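Local coordinates for chlorella virus DNA ligase-adenylate (Chlorella virus, PDB 1FVI), which probably seals nicks in duplex DNA in an ATP-dependent reaction, and is captured here as the covalent enzyme-adenylate intermediate, at residues 9-14 with 176-181; 34-39 with 59-64; 53-58 with 131-136; 147-152 with 283-288; 269-274 with 287-292. The protein carries 1 engineered substitution. All coordinates share one frame; numbering follows the deposited sequence.

Contact 1: 9-14 with 176-181; sequences ATLENI and STLKEG
Ala9 turns its methyl group onto the backbone of the loop that carries Ser176 and Thr177. Its CB lies 3.1 Å from Ser176 O, a close approach of methyl to carbonyl, and 3.5 Å from Thr177 C, so a small side chain rests against a bare peptide unit. The remaining contact is looser and made by Leu178. This leucine has CG anti to its own N (chi1 -175°), which carries its branch over to residues 10-11; CD1 meets Leu11 CD2 at 4.1 Å and passes Thr10 O at 3.9 Å. No hydrogen bond joins the two segments. Residues 9-10 are the edge strand of a mixed sheet in the adenylation domain, running parallel to strand 184-186 and bonded to it through Ala9 and Leu11; the loop 176-181 leads into that same strand. Polar order is supplied inside the loop. Thr177 OG1 accepts from Glu180 N at 3.1 Å, an ST motif, while Thr177 N returns a bond of 3.0 Å to Glu180 OE1, which it meets 38° out of the carboxylate plane. Glu180 OE1 also forms a salt bridge with Lys172, and Ser176 OG donates to Thr177 O at 3.0 Å.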
# COMPACT_ATOMS: atom_id res chain seq x y z
N ALA A 9 5.89 14.91 3.75
CA ALA A 9 7.27 15.23 4.02
C ALA A 9 7.91 13.83 4.23
O ALA A 9 7.22 12.83 4.47
CB ALA A 9 7.38 16.07 5.28
N THR A 10 9.23 13.74 4.10
CA THR A 10 9.90 12.46 4.29
C THR A 10 10.40 12.28 5.73
O THR A 10 10.97 13.21 6.33
CB THR A 10 11.07 12.31 3.31
OG1 THR A 10 10.55 12.34 1.98
CG2 THR A 10 11.83 10.98 3.53
N LEU A 11 10.12 11.10 6.28
CA LEU A 11 10.55 10.75 7.63
C LEU A 11 11.89 10.04 7.45
O LEU A 11 11.95 8.98 6.83
CB LEU A 11 9.54 9.81 8.29
CG LEU A 11 9.70 9.26 9.72
CD1 LEU A 11 10.72 8.13 9.77
CD2 LEU A 11 10.05 10.38 10.70
N GLU A 12 12.96 10.66 7.93
CA GLU A 12 14.29 10.07 7.80
C GLU A 12 14.67 9.39 9.10
O GLU A 12 15.19 8.27 9.10
CB GLU A 12 15.33 11.14 7.43
CG GLU A 12 15.16 11.74 6.02
CD GLU A 12 14.58 13.16 5.99
OE1 GLU A 12 14.99 13.94 5.10
OE2 GLU A 12 13.71 13.50 6.83
N ASN A 13 14.42 10.05 10.22
CA ASN A 13 14.73 9.48 11.53
C ASN A 13 13.42 9.01 12.17
O ASN A 13 12.54 9.81 12.50
CB ASN A 13 15.44 10.53 12.41
CG ASN A 13 15.64 10.07 13.86
OD1 ASN A 13 15.50 8.89 14.19
ND2 ASN A 13 15.96 11.02 14.73
N ILE A 14 13.29 7.69 12.32
CA ILE A 14 12.10 7.10 12.93
C ILE A 14 11.84 7.64 14.33
O ILE A 14 10.70 7.66 14.79
CB ILE A 14 12.16 5.55 12.95
CG1 ILE A 14 10.76 4.99 13.16
CG2 ILE A 14 13.09 5.04 14.07
CD1 ILE A 14 10.71 3.48 13.12
N SER A 176 3.10 18.72 3.45
CA SER A 176 3.31 18.78 4.90
C SER A 176 4.80 18.91 5.20
O SER A 176 5.64 18.46 4.42
CB SER A 176 2.80 17.48 5.54
OG SER A 176 2.98 17.46 6.94
N THR A 177 5.12 19.57 6.29
CA THR A 177 6.52 19.67 6.69
C THR A 177 6.68 18.54 7.72
O THR A 177 5.68 17.95 8.14
CB THR A 177 6.85 21.02 7.35
OG1 THR A 177 6.19 21.11 8.62
CG2 THR A 177 6.38 22.16 6.48
N LEU A 178 7.90 18.21 8.10
CA LEU A 178 8.11 17.16 9.08
C LEU A 178 7.53 17.58 10.42
O LEU A 178 6.80 16.81 11.05
CB LEU A 178 9.61 16.83 9.21
CG LEU A 178 9.97 15.64 10.12
CD1 LEU A 178 9.34 14.32 9.65
CD2 LEU A 178 11.48 15.52 10.14
N LYS A 179 7.77 18.84 10.81
CA LYS A 179 7.28 19.38 12.07
C LYS A 179 5.77 19.35 12.18
O LYS A 179 5.22 19.10 13.25
CB LYS A 179 7.75 20.82 12.27
CG LYS A 179 9.25 21.00 12.46
CD LYS A 179 9.59 22.50 12.52
CE LYS A 179 11.08 22.78 12.42
NZ LYS A 179 11.34 24.24 12.38
N GLU A 180 5.08 19.63 11.07
CA GLU A 180 3.62 19.59 11.07
C GLU A 180 3.12 18.17 11.35
O GLU A 180 2.08 17.98 11.99
CB GLU A 180 3.07 20.07 9.73
CG GLU A 180 2.98 21.58 9.62
CD GLU A 180 2.75 22.06 8.20
OE1 GLU A 180 2.88 21.27 7.24
OE2 GLU A 180 2.46 23.26 8.02
N GLY A 181 3.87 17.19 10.85
CA GLY A 181 3.50 15.79 11.04
C GLY A 181 2.10 15.48 10.54
O GLY A 181 1.44 14.59 11.09

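Contact 2: 34-39 with 59-64; sequences KQTQML and LPEGSD
Residues 59-63 hold Lys34 by its backbone and by its ammonium group. Its backbone N donates to Ser63 O and its O accepts from Gly62 N, each at 2.8 Å, while NZ lies 2.8 Å from Leu59 O and 30° off the carbonyl plane. Bends at chi2 and chi4 curl the chain back, bringing NZ to this carbonyl, and its CG skims past Pro60 O at 3.3 Å. A second carbonyl, Thr56 O in the last turn of helix 49-58, shares NZ. The side chain of Glu61 crosses that of Lys34 at about a right angle and supplies the other polar link: OE1 takes Thr36 N at 2.8 Å through its syn lone pair, with an N-H...O angle of 162°. Residues 60-63 form a type II beta turn, closed by Ser63 N and by Ser63 OG, both donating to Pro60 O; the turn feeds strand 63-68, which lies antiparallel beside strand 30-34 in the adenylation domain. At the turn's third position Gly62 has a phi of 98°, where a side chain would jam against the preceding carbonyl O. The contact between apolar side chains is that of Met38 with Leu59, which also cross nearly perpendicularly; Met38 CE presses on Leu59 CD1 at 3.5 Å.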
# COMPACT_ATOMS: atom_id res chain seq x y z
N LYS A 34 -11.68 13.23 -6.08
CA LYS A 34 -13.03 13.44 -6.61
C LYS A 34 -13.45 14.88 -6.37
O LYS A 34 -13.72 15.30 -5.24
CB LYS A 34 -14.02 12.49 -5.93
CG LYS A 34 -15.47 12.82 -6.15
CD LYS A 34 -15.81 12.91 -7.61
CE LYS A 34 -17.23 13.42 -7.78
NZ LYS A 34 -18.24 12.56 -7.09
N GLN A 35 -13.46 15.65 -7.45
CA GLN A 35 -13.88 17.03 -7.41
C GLN A 35 -14.61 17.30 -8.73
O GLN A 35 -13.98 17.64 -9.74
CB GLN A 35 -12.69 17.96 -7.23
CG GLN A 35 -13.09 19.38 -6.92
CD GLN A 35 -12.15 20.03 -5.95
OE1 GLN A 35 -11.17 20.66 -6.34
NE2 GLN A 35 -12.44 19.88 -4.67
N THR A 36 -15.93 17.04 -8.70
CA THR A 36 -16.85 17.18 -9.83
C THR A 36 -16.69 15.92 -10.69
O THR A 36 -17.66 15.30 -11.10
CB THR A 36 -16.60 18.48 -10.64
OG1 THR A 36 -16.40 19.58 -9.74
CG2 THR A 36 -17.80 18.80 -11.54
N GLN A 37 -15.43 15.57 -10.95
CA GLN A 37 -15.04 14.38 -11.69
C GLN A 37 -13.68 13.93 -11.11
O GLN A 37 -13.13 14.62 -10.24
CB GLN A 37 -14.88 14.68 -13.17
CG GLN A 37 -13.80 15.68 -13.51
CD GLN A 37 -13.66 15.91 -15.00
OE1 GLN A 37 -13.24 16.98 -15.44
NE2 GLN A 37 -14.00 14.89 -15.80
N MET A 38 -13.16 12.79 -11.55
CA MET A 38 -11.86 12.32 -11.04
C MET A 38 -10.70 13.11 -11.64
O MET A 38 -10.58 13.25 -12.86
CB MET A 38 -11.66 10.83 -11.26
CG MET A 38 -12.69 9.96 -10.55
SD MET A 38 -13.06 10.41 -8.82
CE MET A 38 -11.66 9.77 -7.93
N LEU A 39 -9.89 13.68 -10.74
CA LEU A 39 -8.73 14.49 -11.10
C LEU A 39 -7.44 13.78 -10.65
O LEU A 39 -7.45 12.96 -9.72
CB LEU A 39 -8.83 15.85 -10.38
CG LEU A 39 -9.71 17.01 -10.88
CD1 LEU A 39 -10.92 16.56 -11.64
CD2 LEU A 39 -10.10 17.89 -9.70
N LEU A 59 -17.91 7.58 -5.84
CA LEU A 59 -17.38 8.37 -4.73
C LEU A 59 -18.05 9.70 -4.44
O LEU A 59 -18.51 10.38 -5.36
CB LEU A 59 -15.89 8.61 -4.95
CG LEU A 59 -14.92 7.43 -5.07
CD1 LEU A 59 -13.58 7.95 -5.59
CD2 LEU A 59 -14.76 6.74 -3.72
N PRO A 60 -18.11 10.07 -3.14
CA PRO A 60 -18.72 11.34 -2.76
C PRO A 60 -17.71 12.44 -3.06
O PRO A 60 -16.50 12.19 -3.09
CB PRO A 60 -18.94 11.18 -1.26
CG PRO A 60 -17.82 10.29 -0.86
CD PRO A 60 -17.85 9.25 -1.95
N GLU A 61 -18.22 13.63 -3.33
CA GLU A 61 -17.39 14.79 -3.62
C GLU A 61 -16.39 15.00 -2.46
O GLU A 61 -16.76 14.91 -1.29
CB GLU A 61 -18.33 16.01 -3.78
CG GLU A 61 -17.63 17.34 -3.91
CD GLU A 61 -16.97 17.56 -5.26
OE1 GLU A 61 -17.16 16.72 -6.17
OE2 GLU A 61 -16.28 18.59 -5.41
N GLY A 62 -15.12 15.24 -2.79
CA GLY A 62 -14.12 15.44 -1.75
C GLY A 62 -13.30 14.20 -1.41
O GLY A 62 -12.45 14.23 -0.49
N SER A 63 -13.53 13.12 -2.14
CA SER A 63 -12.77 11.89 -1.93
C SER A 63 -11.33 12.00 -2.41
O SER A 63 -11.05 12.59 -3.46
CB SER A 63 -13.44 10.73 -2.66
OG SER A 63 -14.59 10.34 -1.97
N ASP A 64 -10.42 11.41 -1.63
CA ASP A 64 -9.00 11.40 -1.96
C ASP A 64 -8.48 9.96 -1.88
O ASP A 64 -8.88 9.20 -0.98
CB ASP A 64 -8.22 12.33 -1.03
CG ASP A 64 -6.84 12.63 -1.55
OD1 ASP A 64 -6.49 12.16 -2.67
OD2 ASP A 64 -6.11 13.36 -0.84

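Contact 3: 53-58 with 131-136; sequences RLLTEL and VKIIPL
In Leu54 and Leu55 alike, CG stands anti to the carbonyl carbon (chi1 -70° and -68°), and the two neighbouring leucines thereby deliver methyl groups to different branches of Val131. That valine straddles them: CG2, anti to its carbonyl carbon, meets Leu54, while CG1, anti to its N, meets Leu55. The Leu54 CD1 to Val131 CG2 distance of 3.5 Å is tighter than ordinary van der Waals contact, and Leu54 CB stands 3.8 Å from the same methyl. Leu55 CD2 comes within 3.6 Å of Val131 CG1 and also touches Ile133 CD1 at 4.0 Å, those two side chains sliding past each other in opposite directions. One helical turn after Leu54, Leu58 continues the row: its CD2 lies 3.9 Å from Ile133 CG1 and spans to Val131 CB as well. Polar atoms play no part in the joint. Alternate strand residues Val131 and Ile133 point at the helix, whereas Lys132 between them points away and pairs with Glu70. The short axes approach to 10.2 Å at a crossing of -44°. Since Leu55 also packs on Met38, helix 49-58 reaches both outermost strands, 38-39 and 131-135, of one mixed five-stranded sheet. Such a helix laid across a sheet belongs to the alpha/beta build of the adenylation domain, and just beyond this strand Leu136 contributes to the AMP pocket.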
# COMPACT_ATOMS: atom_id res chain seq x y z
N ARG A 53 -15.71 8.20 -15.03
CA ARG A 53 -17.15 8.11 -14.85
C ARG A 53 -17.54 7.19 -13.70
O ARG A 53 -18.29 7.59 -12.82
CB ARG A 53 -17.83 7.70 -16.15
CG ARG A 53 -19.32 7.41 -16.06
CD ARG A 53 -19.60 5.90 -15.90
NE ARG A 53 -19.02 5.12 -16.99
CZ ARG A 53 -19.26 3.82 -17.18
NH1 ARG A 53 -20.07 3.15 -16.37
NH2 ARG A 53 -18.69 3.19 -18.20
N LEU A 54 -17.04 5.96 -13.72
CA LEU A 54 -17.33 4.97 -12.69
C LEU A 54 -17.05 5.50 -11.28
O LEU A 54 -17.92 5.47 -10.40
CB LEU A 54 -16.52 3.68 -12.92
CG LEU A 54 -16.84 2.75 -14.10
CD1 LEU A 54 -15.81 1.63 -14.21
CD2 LEU A 54 -18.23 2.17 -13.92
N LEU A 55 -15.82 5.96 -11.06
CA LEU A 55 -15.44 6.49 -9.75
C LEU A 55 -16.25 7.74 -9.37
O LEU A 55 -16.61 7.89 -8.21
CB LEU A 55 -13.94 6.78 -9.68
CG LEU A 55 -13.00 5.57 -9.72
CD1 LEU A 55 -11.55 6.04 -9.84
CD2 LEU A 55 -13.19 4.71 -8.48
N THR A 56 -16.54 8.62 -10.33
CA THR A 56 -17.32 9.83 -10.01
C THR A 56 -18.73 9.45 -9.56
O THR A 56 -19.31 10.12 -8.70
CB THR A 56 -17.40 10.84 -11.19
OG1 THR A 56 -18.09 10.25 -12.29
CG2 THR A 56 -16.03 11.26 -11.63
N GLU A 57 -19.28 8.38 -10.13
CA GLU A 57 -20.61 7.90 -9.77
C GLU A 57 -20.58 7.26 -8.37
O GLU A 57 -21.50 7.44 -7.56
CB GLU A 57 -21.13 6.87 -10.79
CG GLU A 57 -21.51 7.47 -12.15
CD GLU A 57 -21.78 6.42 -13.25
OE1 GLU A 57 -21.76 5.19 -12.97
OE2 GLU A 57 -22.00 6.83 -14.41
N LEU A 58 -19.48 6.55 -8.09
CA LEU A 58 -19.30 5.85 -6.82
C LEU A 58 -18.86 6.70 -5.62
O LEU A 58 -19.40 6.56 -4.52
CB LEU A 58 -18.28 4.72 -7.00
CG LEU A 58 -18.70 3.24 -7.04
CD1 LEU A 58 -19.99 3.05 -7.79
CD2 LEU A 58 -17.60 2.46 -7.69
N VAL A 131 -14.97 -2.04 -10.44
CA VAL A 131 -14.23 -1.17 -9.52
C VAL A 131 -14.24 -1.64 -8.06
O VAL A 131 -15.30 -1.73 -7.43
CB VAL A 131 -14.79 0.27 -9.53
CG1 VAL A 131 -13.81 1.22 -8.89
CG2 VAL A 131 -15.12 0.71 -10.93
N LYS A 132 -13.06 -1.86 -7.50
CA LYS A 132 -12.97 -2.30 -6.12
C LYS A 132 -12.64 -1.09 -5.23
O LYS A 132 -11.55 -0.53 -5.30
CB LYS A 132 -11.89 -3.37 -5.99
CG LYS A 132 -11.78 -4.03 -4.64
CD LYS A 132 -10.53 -4.88 -4.58
CE LYS A 132 -10.37 -5.58 -3.25
NZ LYS A 132 -9.12 -6.40 -3.25
N ILE A 133 -13.63 -0.64 -4.46
CA ILE A 133 -13.43 0.50 -3.56
C ILE A 133 -12.87 -0.05 -2.26
O ILE A 133 -13.53 -0.84 -1.56
CB ILE A 133 -14.75 1.26 -3.26
CG1 ILE A 133 -15.37 1.79 -4.55
CG2 ILE A 133 -14.49 2.42 -2.27
CD1 ILE A 133 -14.50 2.74 -5.28
N ILE A 134 -11.65 0.36 -1.94
CA ILE A 134 -10.98 -0.09 -0.73
C ILE A 134 -10.75 1.03 0.27
O ILE A 134 -9.91 1.90 0.05
CB ILE A 134 -9.63 -0.77 -1.05
CG1 ILE A 134 -9.84 -1.96 -1.99
CG2 ILE A 134 -8.97 -1.22 0.24
CD1 ILE A 134 -8.56 -2.59 -2.47
N PRO A 135 -11.54 1.06 1.35
CA PRO A 135 -11.40 2.09 2.38
C PRO A 135 -10.08 1.89 3.14
O PRO A 135 -9.82 0.82 3.69
CB PRO A 135 -12.60 1.82 3.31
CG PRO A 135 -13.59 1.10 2.43
CD PRO A 135 -12.69 0.18 1.64
N LEU A 136 -9.22 2.90 3.10
CA LEU A 136 -7.96 2.84 3.81
C LEU A 136 -8.13 3.46 5.18
O LEU A 136 -7.91 4.65 5.35
CB LEU A 136 -6.86 3.59 3.05
CG LEU A 136 -5.89 2.87 2.12
CD1 LEU A 136 -4.61 3.69 2.06
CD2 LEU A 136 -5.58 1.45 2.60

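Contact 4: 147-152 with 283-288; sequences LLQYER and PRFPVF
Phe285 sets its ring beside helix 144-156, meeting Leu148, Gln149 and Arg152 obliquely. These three helix residues divide the ring among them. Leu148 CB approaches CE1 of Phe285 at 3.9 Å; Gln149 CG comes within 3.7 Å of CZ of Phe285; and Arg152 meets CD2 and CE2. There, NH1 of Arg152 is 3.5 Å from Phe285 CD2, and the guanidinium and ring planes are perpendicular, which rules out a parallel stack. The arginine chain starts with CG anti to its N (chi1 169°) and then bends at chi3, a fold that brings CD to 3.8 Å from Phe285 CD2 and turns the guanidinium back over its own helix, one of its faces lying near Gln149 CA. This is an interdomain contact: the helix belongs to the adenylation domain, while Phe285 lies at the corner that leads into the last strand of the C-terminal OB-fold domain. The phi of Phe285 is positive there (44°), and the corner presents the ring to the helix. Next in line is Val287, in the strand, with its CG2 meeting Arg152 CG at 3.8 Å, the two side chains crossing at about a right angle. No hydrogen bond connects the segments; Phe189, in the loop between strands 184-186 and 190-201, touches both Arg152 and Phe285 and adds a second aromatic ring to the interface.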
# COMPACT_ATOMS: atom_id res chain seq x y z
N LEU A 147 5.71 0.54 14.70
CA LEU A 147 5.90 1.18 13.39
C LEU A 147 6.66 0.26 12.43
O LEU A 147 6.24 0.04 11.29
CB LEU A 147 6.67 2.51 13.54
CG LEU A 147 6.07 3.77 12.92
CD1 LEU A 147 7.16 4.81 12.68
CD2 LEU A 147 5.37 3.46 11.62
N LEU A 148 7.80 -0.27 12.87
CA LEU A 148 8.59 -1.19 12.06
C LEU A 148 7.84 -2.49 11.72
O LEU A 148 7.90 -2.97 10.58
CB LEU A 148 9.90 -1.50 12.79
CG LEU A 148 10.75 -0.24 12.84
CD1 LEU A 148 11.88 -0.43 13.82
CD2 LEU A 148 11.26 0.09 11.45
N GLN A 149 7.12 -3.06 12.70
CA GLN A 149 6.35 -4.28 12.45
C GLN A 149 5.32 -3.96 11.38
O GLN A 149 5.04 -4.79 10.51
CB GLN A 149 5.65 -4.76 13.73
CG GLN A 149 6.61 -5.10 14.87
CD GLN A 149 5.91 -5.59 16.13
OE1 GLN A 149 5.94 -6.78 16.43
NE2 GLN A 149 5.29 -4.68 16.88
N TYR A 150 4.80 -2.74 11.42
CA TYR A 150 3.81 -2.29 10.45
C TYR A 150 4.39 -2.21 9.02
O TYR A 150 3.73 -2.63 8.05
CB TYR A 150 3.20 -0.95 10.88
CG TYR A 150 2.08 -0.52 9.97
CD1 TYR A 150 0.88 -1.24 9.94
CD2 TYR A 150 2.24 0.56 9.10
CE1 TYR A 150 -0.12 -0.91 9.06
CE2 TYR A 150 1.22 0.90 8.21
CZ TYR A 150 0.05 0.15 8.19
OH TYR A 150 -0.93 0.40 7.28
N GLU A 151 5.63 -1.71 8.90
CA GLU A 151 6.30 -1.60 7.60
C GLU A 151 6.53 -3.00 7.02
O GLU A 151 6.30 -3.22 5.83
CB GLU A 151 7.64 -0.83 7.68
CG GLU A 151 8.31 -0.68 6.29
CD GLU A 151 9.46 0.33 6.20
OE1 GLU A 151 10.23 0.26 5.22
OE2 GLU A 151 9.59 1.20 7.08
N ARG A 152 7.02 -3.91 7.87
CA ARG A 152 7.23 -5.31 7.47
C ARG A 152 5.91 -5.89 6.93
O ARG A 152 5.88 -6.50 5.86
CB ARG A 152 7.67 -6.12 8.69
CG ARG A 152 7.69 -7.64 8.47
CD ARG A 152 7.47 -8.41 9.77
NE ARG A 152 6.21 -8.07 10.43
CZ ARG A 152 5.94 -8.28 11.72
NH1 ARG A 152 6.84 -8.85 12.51
NH2 ARG A 152 4.80 -7.85 12.24
N PRO A 283 19.18 -10.59 10.08
CA PRO A 283 18.36 -9.45 9.66
C PRO A 283 17.00 -9.48 10.34
O PRO A 283 16.34 -10.51 10.36
CB PRO A 283 18.22 -9.68 8.15
CG PRO A 283 19.52 -10.34 7.80
CD PRO A 283 19.64 -11.36 8.91
N ARG A 284 16.59 -8.35 10.91
CA ARG A 284 15.30 -8.25 11.58
C ARG A 284 14.18 -8.03 10.57
O ARG A 284 14.41 -7.41 9.52
CB ARG A 284 15.32 -7.10 12.60
CG ARG A 284 16.18 -7.36 13.81
CD ARG A 284 15.66 -8.55 14.61
NE ARG A 284 14.25 -8.40 14.99
CZ ARG A 284 13.82 -8.08 16.20
NH1 ARG A 284 14.69 -7.86 17.19
NH2 ARG A 284 12.52 -7.99 16.44
N PHE A 285 13.00 -8.58 10.86
CA PHE A 285 11.82 -8.44 9.99
C PHE A 285 12.08 -8.61 8.47
O PHE A 285 11.66 -7.78 7.67
CB PHE A 285 11.20 -7.06 10.21
CG PHE A 285 10.87 -6.74 11.64
CD1 PHE A 285 11.30 -5.55 12.21
CD2 PHE A 285 10.08 -7.59 12.39
CE1 PHE A 285 10.94 -5.20 13.51
CE2 PHE A 285 9.71 -7.26 13.69
CZ PHE A 285 10.15 -6.06 14.25
N PRO A 286 12.77 -9.67 8.06
CA PRO A 286 13.00 -9.81 6.61
C PRO A 286 11.72 -10.02 5.81
O PRO A 286 10.77 -10.68 6.27
CB PRO A 286 13.95 -11.02 6.53
CG PRO A 286 13.51 -11.85 7.72
CD PRO A 286 13.34 -10.82 8.80
N VAL A 287 11.69 -9.49 4.59
CA VAL A 287 10.53 -9.60 3.73
C VAL A 287 10.98 -9.85 2.30
O VAL A 287 11.83 -9.12 1.79
CB VAL A 287 9.67 -8.29 3.70
CG1 VAL A 287 8.34 -8.54 2.97
CG2 VAL A 287 9.41 -7.78 5.09
N PHE A 288 10.39 -10.86 1.66
CA PHE A 288 10.70 -11.19 0.28
C PHE A 288 10.09 -10.12 -0.61
O PHE A 288 8.94 -9.73 -0.44
CB PHE A 288 10.11 -12.55 -0.08
CG PHE A 288 10.14 -12.87 -1.55
CD1 PHE A 288 11.32 -13.27 -2.16
CD2 PHE A 288 8.99 -12.80 -2.31
CE1 PHE A 288 11.34 -13.60 -3.49
CE2 PHE A 288 9.00 -13.13 -3.65
CZ PHE A 288 10.18 -13.54 -4.25

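Contact 5: 269-274 with 287-292; sequences MVKFKY and VFIGIR
Lys271 N donates to Gly290 O at 2.6 Å, nearly along the C=O axis (161°), and Lys271 O in return gathers two amides from one face of its plane, Ile289 N at 2.8 Å and Gly290 N at 3.1 Å. Two residues opposite one define a classic beta bulge in this antiparallel hairpin of the OB-fold domain. Beyond it, Lys273 and Val287 form a hydrogen-bonded pair, with Lys273 N to Val287 O at 2.8 Å and Val287 N to Lys273 O at 2.7 Å. On the face bearing Val270, Phe288 and Ile291, the packing is close: Val270 CG1 presses on Ile291 CD1 at 3.4 Å, and Val270 CB sits at the ring edge of Phe288, 4.0 Å from CE1. Ile289 CD1 lies 3.8 Å from the aliphatic CD of Lys273, whose ammonium is salt-bridged to Asp191 of strand 190-201. The bulge shifts the register by one residue, and Lys271 O, by accepting from both Ile289 N and Gly290 N, keeps both amides of the bulge bonded.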
# COMPACT_ATOMS: atom_id res chain seq x y z
N MET A 269 19.19 -15.58 -6.84
CA MET A 269 19.35 -14.43 -5.96
C MET A 269 17.98 -13.78 -5.76
O MET A 269 17.28 -13.48 -6.73
CB MET A 269 20.29 -13.43 -6.62
CG MET A 269 20.94 -12.44 -5.68
SD MET A 269 22.32 -13.20 -4.79
CE MET A 269 23.73 -12.41 -5.59
N VAL A 270 17.56 -13.57 -4.52
CA VAL A 270 16.28 -12.91 -4.26
C VAL A 270 16.48 -11.52 -3.62
O VAL A 270 17.46 -11.30 -2.90
CB VAL A 270 15.34 -13.76 -3.34
CG1 VAL A 270 15.03 -15.10 -3.98
CG2 VAL A 270 15.95 -13.97 -1.96
N LYS A 271 15.61 -10.58 -3.98
CA LYS A 271 15.64 -9.23 -3.41
C LYS A 271 14.72 -9.25 -2.18
O LYS A 271 13.61 -9.80 -2.24
CB LYS A 271 15.10 -8.20 -4.42
CG LYS A 271 15.73 -8.26 -5.80
CD LYS A 271 15.40 -7.01 -6.64
CE LYS A 271 13.92 -6.84 -6.92
NZ LYS A 271 13.37 -7.89 -7.82
N PHE A 272 15.18 -8.70 -1.06
CA PHE A 272 14.36 -8.65 0.16
C PHE A 272 14.65 -7.37 0.92
O PHE A 272 15.55 -6.62 0.56
CB PHE A 272 14.60 -9.88 1.07
CG PHE A 272 15.96 -9.92 1.75
CD1 PHE A 272 16.06 -9.70 3.13
CD2 PHE A 272 17.13 -10.18 1.03
CE1 PHE A 272 17.30 -9.75 3.78
CE2 PHE A 272 18.37 -10.23 1.67
CZ PHE A 272 18.46 -10.01 3.05
N LYS A 273 13.83 -7.10 1.92
CA LYS A 273 14.00 -5.93 2.76
C LYS A 273 14.01 -6.41 4.20
O LYS A 273 13.53 -7.51 4.49
CB LYS A 273 12.85 -4.91 2.57
CG LYS A 273 12.96 -4.04 1.32
CD LYS A 273 11.69 -3.24 1.07
CE LYS A 273 11.77 -2.43 -0.24
NZ LYS A 273 12.74 -1.30 -0.18
N TYR A 274 14.56 -5.59 5.08
CA TYR A 274 14.64 -5.90 6.51
C TYR A 274 15.01 -4.61 7.23
O TYR A 274 15.38 -3.63 6.59
CB TYR A 274 15.71 -6.97 6.78
CG TYR A 274 17.12 -6.50 6.47
CD1 TYR A 274 17.98 -6.14 7.50
CD2 TYR A 274 17.55 -6.36 5.15
CE1 TYR A 274 19.24 -5.65 7.22
CE2 TYR A 274 18.80 -5.88 4.86
CZ TYR A 274 19.65 -5.52 5.90
OH TYR A 274 20.91 -5.04 5.61
N VAL A 287 11.69 -9.49 4.59
CA VAL A 287 10.53 -9.60 3.73
C VAL A 287 10.98 -9.85 2.30
O VAL A 287 11.83 -9.12 1.79
CB VAL A 287 9.67 -8.29 3.70
CG1 VAL A 287 8.34 -8.54 2.97
CG2 VAL A 287 9.41 -7.78 5.09
N PHE A 288 10.39 -10.86 1.66
CA PHE A 288 10.70 -11.19 0.28
C PHE A 288 10.09 -10.12 -0.61
O PHE A 288 8.94 -9.73 -0.44
CB PHE A 288 10.11 -12.55 -0.08
CG PHE A 288 10.14 -12.87 -1.55
CD1 PHE A 288 11.32 -13.27 -2.16
CD2 PHE A 288 8.99 -12.80 -2.31
CE1 PHE A 288 11.34 -13.60 -3.49
CE2 PHE A 288 9.00 -13.13 -3.65
CZ PHE A 288 10.18 -13.54 -4.25
N ILE A 289 10.88 -9.64 -1.56
CA ILE A 289 10.40 -8.63 -2.50
C ILE A 289 10.23 -9.27 -3.88
O ILE A 289 9.14 -9.27 -4.46
CB ILE A 289 11.38 -7.43 -2.60
CG1 ILE A 289 11.50 -6.72 -1.25
CG2 ILE A 289 10.92 -6.46 -3.68
CD1 ILE A 289 10.18 -6.23 -0.69
N GLY A 290 11.31 -9.87 -4.37
CA GLY A 290 11.26 -10.49 -5.67
C GLY A 290 12.47 -11.32 -6.00
O GLY A 290 13.45 -11.34 -5.26
N ILE A 291 12.38 -12.04 -7.10
CA ILE A 291 13.48 -12.87 -7.55
C ILE A 291 14.41 -12.01 -8.41
O ILE A 291 13.99 -10.99 -8.97
CB ILE A 291 12.95 -14.07 -8.36
CG1 ILE A 291 14.03 -15.14 -8.48
CG2 ILE A 291 12.48 -13.63 -9.74
CD1 ILE A 291 14.31 -15.84 -7.20
N ARG A 292 15.66 -12.43 -8.51
CA ARG A 292 16.69 -11.73 -9.28
C ARG A 292 17.15 -10.43 -8.64
O ARG A 292 18.35 -10.19 -8.53
CB ARG A 292 16.25 -11.48 -10.72
CG ARG A 292 16.24 -12.73 -11.58
CD ARG A 292 17.52 -13.55 -11.37
NE ARG A 292 18.75 -12.79 -11.62
CZ ARG A 292 19.95 -13.12 -11.13
NH1 ARG A 292 20.09 -14.20 -10.37
NH2 ARG A 292 21.01 -12.36 -11.40

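In the fold
Contacts 2 and 3 adjoin, their centres 10 Å apart; helix 49-58, used by contact 3, runs in the chain between the two segments of contact 2. Met38 CG packs on Leu55 CB at 3.5 Å, and both contacts reach one sheet of the adenylation domain. Contact 1 belongs to that domain's other sheet and touches contact 4 through Ile14 packing on Leu147 and Leu148. Contacts 4 and 5 share Val287 and Phe288, their centres 12 Å apart, so strand 286-291 faces the adenylation domain at one end and its hairpin partner along its length. Leu136 of contact 3 touches AMP; the Thr10 side chain is about 6 Å from the nucleotide and that of Lys273 about 11 Å.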